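Local coordinates for uncharacterized protein (Sus scrofa, PDB 5BNF) that is porcine CD38, a disulfide-rich member of the ADP-ribosyl cyclase family that combines a bundle of helices with a parallel beta sheet, at residues L60-G65 and N141-R146; L15-T20 and D107-C112. All coordinates share one frame; numbering follows the deposited sequence.

Interaction 1: L60-G65 and N141-R146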
# COMPACT_ATOMS: atom_id res chain seq x y z
N LEU A 60 -2.09 16.36 6.34
CA LEU A 60 -2.84 16.26 7.58
C LEU A 60 -3.16 14.81 7.90
O LEU A 60 -2.90 14.33 9.00
CB LEU A 60 -4.13 17.07 7.47
CG LEU A 60 -5.03 17.33 8.69
CD1 LEU A 60 -5.45 16.03 9.32
CD2 LEU A 60 -4.29 18.17 9.71
N LEU A 61 -3.73 14.10 6.93
CA LEU A 61 -4.10 12.71 7.13
C LEU A 61 -2.91 11.79 7.43
O LEU A 61 -3.01 10.91 8.28
CB LEU A 61 -4.86 12.19 5.91
CG LEU A 61 -5.38 10.76 6.03
CD1 LEU A 61 -6.30 10.63 7.23
CD2 LEU A 61 -6.10 10.39 4.76
N MET A 62 -1.79 11.98 6.74
CA MET A 62 -0.62 11.15 6.97
C MET A 62 0.02 11.45 8.31
O MET A 62 0.72 10.62 8.89
CB MET A 62 0.40 11.34 5.84
CG MET A 62 -0.14 10.92 4.49
SD MET A 62 -0.78 9.24 4.55
CE MET A 62 0.20 8.46 3.33
N LYS A 63 -0.24 12.66 8.81
CA LYS A 63 0.30 13.10 10.09
C LYS A 63 -0.52 12.50 11.23
O LYS A 63 0.03 12.00 12.20
CB LYS A 63 0.26 14.63 10.15
CG LYS A 63 1.01 15.25 11.32
CD LYS A 63 0.96 16.76 11.25
CE LYS A 63 1.95 17.40 12.21
NZ LYS A 63 1.77 18.89 12.27
N LEU A 64 -1.84 12.55 11.10
CA LEU A 64 -2.72 12.01 12.14
C LEU A 64 -2.80 10.49 12.13
O LEU A 64 -3.28 9.90 13.09
CB LEU A 64 -4.12 12.58 12.00
CG LEU A 64 -4.30 14.09 12.19
CD1 LEU A 64 -5.76 14.43 11.93
CD2 LEU A 64 -3.90 14.52 13.60
N GLY A 65 -2.35 9.87 11.05
CA GLY A 65 -2.42 8.42 10.97
C GLY A 65 -1.07 7.73 10.92
O GLY A 65 -0.99 6.52 10.69
N ASN A 141 -0.56 5.38 -3.38
CA ASN A 141 0.81 5.60 -3.84
C ASN A 141 1.64 6.20 -2.72
O ASN A 141 2.79 5.82 -2.52
CB ASN A 141 0.82 6.54 -5.03
CG ASN A 141 1.59 5.99 -6.19
OD1 ASN A 141 2.82 5.87 -6.13
ND2 ASN A 141 0.89 5.64 -7.25
N LEU A 142 1.06 7.15 -2.00
CA LEU A 142 1.74 7.81 -0.89
C LEU A 142 1.90 6.89 0.33
O LEU A 142 2.94 6.87 0.97
CB LEU A 142 0.98 9.07 -0.49
CG LEU A 142 1.47 9.82 0.74
CD1 LEU A 142 2.96 10.18 0.58
CD2 LEU A 142 0.63 11.07 0.94
N LEU A 143 0.85 6.13 0.64
CA LEU A 143 0.88 5.23 1.78
C LEU A 143 2.02 4.23 1.60
O LEU A 143 2.79 3.97 2.52
CB LEU A 143 -0.45 4.48 1.89
CG LEU A 143 -0.71 3.93 3.29
CD1 LEU A 143 -0.59 5.08 4.28
CD2 LEU A 143 -2.09 3.28 3.36
N SER A 144 2.12 3.68 0.39
CA SER A 144 3.15 2.72 0.07
C SER A 144 4.52 3.34 0.22
O SER A 144 5.42 2.75 0.82
CB SER A 144 2.96 2.20 -1.35
OG SER A 144 1.77 1.44 -1.44
N LYS A 145 4.69 4.55 -0.32
CA LYS A 145 5.96 5.24 -0.22
C LYS A 145 6.37 5.41 1.24
O LYS A 145 7.50 5.13 1.60
CB LYS A 145 5.87 6.61 -0.89
CG LYS A 145 7.15 7.42 -0.75
CD LYS A 145 7.69 7.81 -2.12
CE LYS A 145 7.89 9.32 -2.20
NZ LYS A 145 6.62 10.07 -2.06
N ARG A 146 5.44 5.89 2.06
CA ARG A 146 5.72 6.08 3.49
C ARG A 146 6.06 4.76 4.16
O ARG A 146 7.03 4.67 4.90
CB ARG A 146 4.51 6.70 4.20
CG ARG A 146 4.27 8.18 3.92
CD ARG A 146 5.36 9.04 4.54
NE ARG A 146 6.22 9.65 3.53
CZ ARG A 146 5.95 10.79 2.91
NH1 ARG A 146 6.79 11.27 2.00
NH2 ARG A 146 4.85 11.47 3.21

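Interaction 2: L15-T20 and D107-C112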
# COMPACT_ATOMS: atom_id res chain seq x y z
N LEU A 15 -15.02 5.61 9.67
CA LEU A 15 -15.10 5.99 11.08
C LEU A 15 -15.10 4.72 11.91
O LEU A 15 -14.33 4.59 12.86
CB LEU A 15 -16.38 6.78 11.37
CG LEU A 15 -16.23 8.10 12.15
CD1 LEU A 15 -17.44 8.28 13.04
CD2 LEU A 15 -14.95 8.09 13.00
N ARG A 16 -15.96 3.77 11.54
CA ARG A 16 -16.04 2.50 12.24
C ARG A 16 -14.69 1.80 12.24
O ARG A 16 -14.12 1.53 13.30
CB ARG A 16 -17.06 1.58 11.55
CG ARG A 16 -16.96 0.15 12.02
CD ARG A 16 -17.26 -0.83 10.90
NE ARG A 16 -18.54 -1.51 11.07
CZ ARG A 16 -19.52 -1.48 10.18
NH1 ARG A 16 -19.37 -0.80 9.05
NH2 ARG A 16 -20.65 -2.15 10.41
N ARG A 17 -14.20 1.50 11.04
CA ARG A 17 -12.93 0.82 10.87
C ARG A 17 -11.85 1.42 11.75
O ARG A 17 -11.15 0.69 12.46
CB ARG A 17 -12.49 0.87 9.41
CG ARG A 17 -13.33 0.02 8.47
CD ARG A 17 -12.67 -0.14 7.11
NE ARG A 17 -13.44 -1.02 6.23
CZ ARG A 17 -13.07 -1.33 5.00
NH1 ARG A 17 -11.95 -0.84 4.50
NH2 ARG A 17 -13.84 -2.12 4.26
N CYS A 18 -11.70 2.73 11.71
CA CYS A 18 -10.68 3.39 12.52
C CYS A 18 -10.76 3.02 13.99
O CYS A 18 -9.77 2.61 14.59
CB CYS A 18 -10.79 4.91 12.37
SG CYS A 18 -9.68 5.84 13.46
N TYR A 19 -11.94 3.15 14.59
CA TYR A 19 -12.08 2.80 16.00
C TYR A 19 -11.73 1.34 16.21
O TYR A 19 -10.88 1.02 17.04
CB TYR A 19 -13.50 3.10 16.50
CG TYR A 19 -13.69 4.56 16.87
CD1 TYR A 19 -12.82 5.18 17.77
CD2 TYR A 19 -14.72 5.32 16.33
CE1 TYR A 19 -12.97 6.52 18.11
CE2 TYR A 19 -14.88 6.66 16.67
CZ TYR A 19 -14.00 7.26 17.56
OH TYR A 19 -14.14 8.59 17.90
N THR A 20 -12.38 0.45 15.47
CA THR A 20 -12.10 -0.97 15.60
C THR A 20 -10.59 -1.25 15.58
O THR A 20 -10.12 -2.21 16.18
CB THR A 20 -12.77 -1.77 14.48
OG1 THR A 20 -14.18 -1.59 14.54
CG2 THR A 20 -12.45 -3.24 14.61
N ASP A 107 -8.74 0.31 2.91
CA ASP A 107 -8.75 -0.92 2.14
C ASP A 107 -10.05 -1.25 1.41
O ASP A 107 -11.13 -1.25 2.01
CB ASP A 107 -8.35 -2.09 3.04
CG ASP A 107 -8.07 -3.35 2.27
OD1 ASP A 107 -7.38 -3.28 1.23
OD2 ASP A 107 -8.53 -4.43 2.70
N ASP A 108 -9.94 -1.53 0.11
CA ASP A 108 -11.06 -1.89 -0.76
C ASP A 108 -12.08 -0.80 -1.05
O ASP A 108 -13.02 -1.01 -1.81
CB ASP A 108 -11.80 -3.12 -0.20
CG ASP A 108 -10.99 -4.39 -0.33
OD1 ASP A 108 -10.37 -4.59 -1.40
OD2 ASP A 108 -10.98 -5.20 0.63
N LEU A 109 -11.91 0.37 -0.46
CA LEU A 109 -12.87 1.45 -0.68
C LEU A 109 -12.59 2.30 -1.93
O LEU A 109 -11.50 2.26 -2.49
CB LEU A 109 -12.90 2.35 0.56
CG LEU A 109 -13.69 1.89 1.79
CD1 LEU A 109 -13.50 0.42 2.08
CD2 LEU A 109 -13.25 2.74 2.97
N SER A 110 -13.60 3.05 -2.35
CA SER A 110 -13.50 3.94 -3.50
C SER A 110 -14.01 5.32 -3.11
O SER A 110 -15.05 5.45 -2.47
CB SER A 110 -14.34 3.42 -4.67
OG SER A 110 -13.64 2.41 -5.38
N TRP A 111 -13.28 6.37 -3.49
CA TRP A 111 -13.71 7.71 -3.14
C TRP A 111 -13.22 8.80 -4.10
O TRP A 111 -12.18 8.68 -4.74
CB TRP A 111 -13.25 8.04 -1.71
CG TRP A 111 -11.76 8.15 -1.53
CD1 TRP A 111 -11.00 9.28 -1.66
CD2 TRP A 111 -10.85 7.09 -1.19
NE1 TRP A 111 -9.68 8.99 -1.42
CE2 TRP A 111 -9.55 7.66 -1.14
CE3 TRP A 111 -10.99 5.73 -0.94
CZ2 TRP A 111 -8.42 6.91 -0.83
CZ3 TRP A 111 -9.86 4.98 -0.63
CH2 TRP A 111 -8.59 5.57 -0.58
N CYS A 112 -14.01 9.86 -4.19
CA CYS A 112 -13.70 11.02 -5.02
C CYS A 112 -14.78 12.06 -4.82
O CYS A 112 -15.95 11.73 -4.62
CB CYS A 112 -13.58 10.65 -6.50
SG CYS A 112 -15.10 10.15 -7.35

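Interaction 1: L60-G65 and N141-R146
Of the side chains grouped around Met62, Arg146 alone ends in a flat group, and one face of its guanidinium is covered by Leu142 CD1, 3.4 Å above the plane and displaced toward the rim. The Arg146 NE atom forms a salt bridge with Glu149, keeping the charge with helix 135-149, while Arg146 CG faces Met62. The contact is an apolar helix-helix junction in the helical part of the ADP-ribosyl cyclase fold. The axes of 60-64 and 141-146 run at 40° to each other and come no closer than 11.8 Å, a wide gap that a long, flexible methionine is well suited to bridge. Met62 CG stands anti to the carbonyl carbon (chi1 -63°), and further bends at chi2 and chi3 bring the thioether across toward Leu142 and Leu143. The exact place of the terminal methyl is doubtful; as modelled, Met62 CE lies 3.6 Å from Leu143 CD1, with Leu143 coming in at a slant, and 4.1 Å from Arg146 CG at the margin. Leu102 of helix 101-106 touches both Met62 and Leu143, adding a third helix to the junction. Partway along the methionine, the methylene Met62 CG packs 3.6 Å from Leu142 CD2.

Interaction 2: L15-T20 and D107-C112
Arg17 reaches from helix 10-25 to the backbone of Asp107, the first residue to leave helical geometry after helix 101-106. The tight part of the contact is a hydrogen bond from Arg17 NH1 to Asp107 O, 2.7 Å long and nearly straight, with an N-H...O angle of 172°. The donor approaches on a lone pair in the carbonyl plane, while the oxygen lies almost in the guanidinium plane. Arg17 NH1 also donates to Ile105 O, so one nitrogen grips two carbonyls where the helix runs out, and its positive charge probably suits the partial negative charge there. A chain extended from CG to NE gives arginine the length to get this far. Leu109 adds an apolar cover: it runs past the arginine in the opposite direction and lays CD1 over one guanidinium face, 3.4 Å from Arg17 CZ. Being buried, with Phe10, Ile13 and Ile14 of helix 10-25 also against it, leucine fits this place.

The acidic side chains form the loose side. Asp107 OD2 remains 5.3 Å from Arg17 NH1, and Asp108 OD2 is 5.6 Å from Arg17 NH2; these separations allow at most a diffuse electrostatic attraction, with no salt bridge. Asp108 is exposed in the assembly, which suits a carboxylate, and its backbone is in the left-handed helical region (phi 68°). The whole is an arginine side chain donating to main-chain carbonyls at a helix C-terminus, here tying helix 10-25 to the loop that follows helix 101-106 in the ADP-ribosyl cyclase fold.

Overall arrangement
Interactions 1 and 2 lie in the helical part of the chain, their centres 14 Å apart and their nearest atoms about 7 Å apart, without touching. Their segments alternate in sequence, 15-20, 60-65, 107-112 and 141-146, so the two connections cross along the chain. Helix 101-106 is the shared element: Leu102 packs against interaction 1, while Ile105 and Tyr104 meet Arg17 of interaction 2. Trp111 takes no part in either contact but belongs to the core beside both: its NE1 is hydrogen-bonded to the hydroxyl of Tyr58, a residue that touches Leu142, and its indole meets Phe41 of helix 34-45 and Phe139 of helix 135-149.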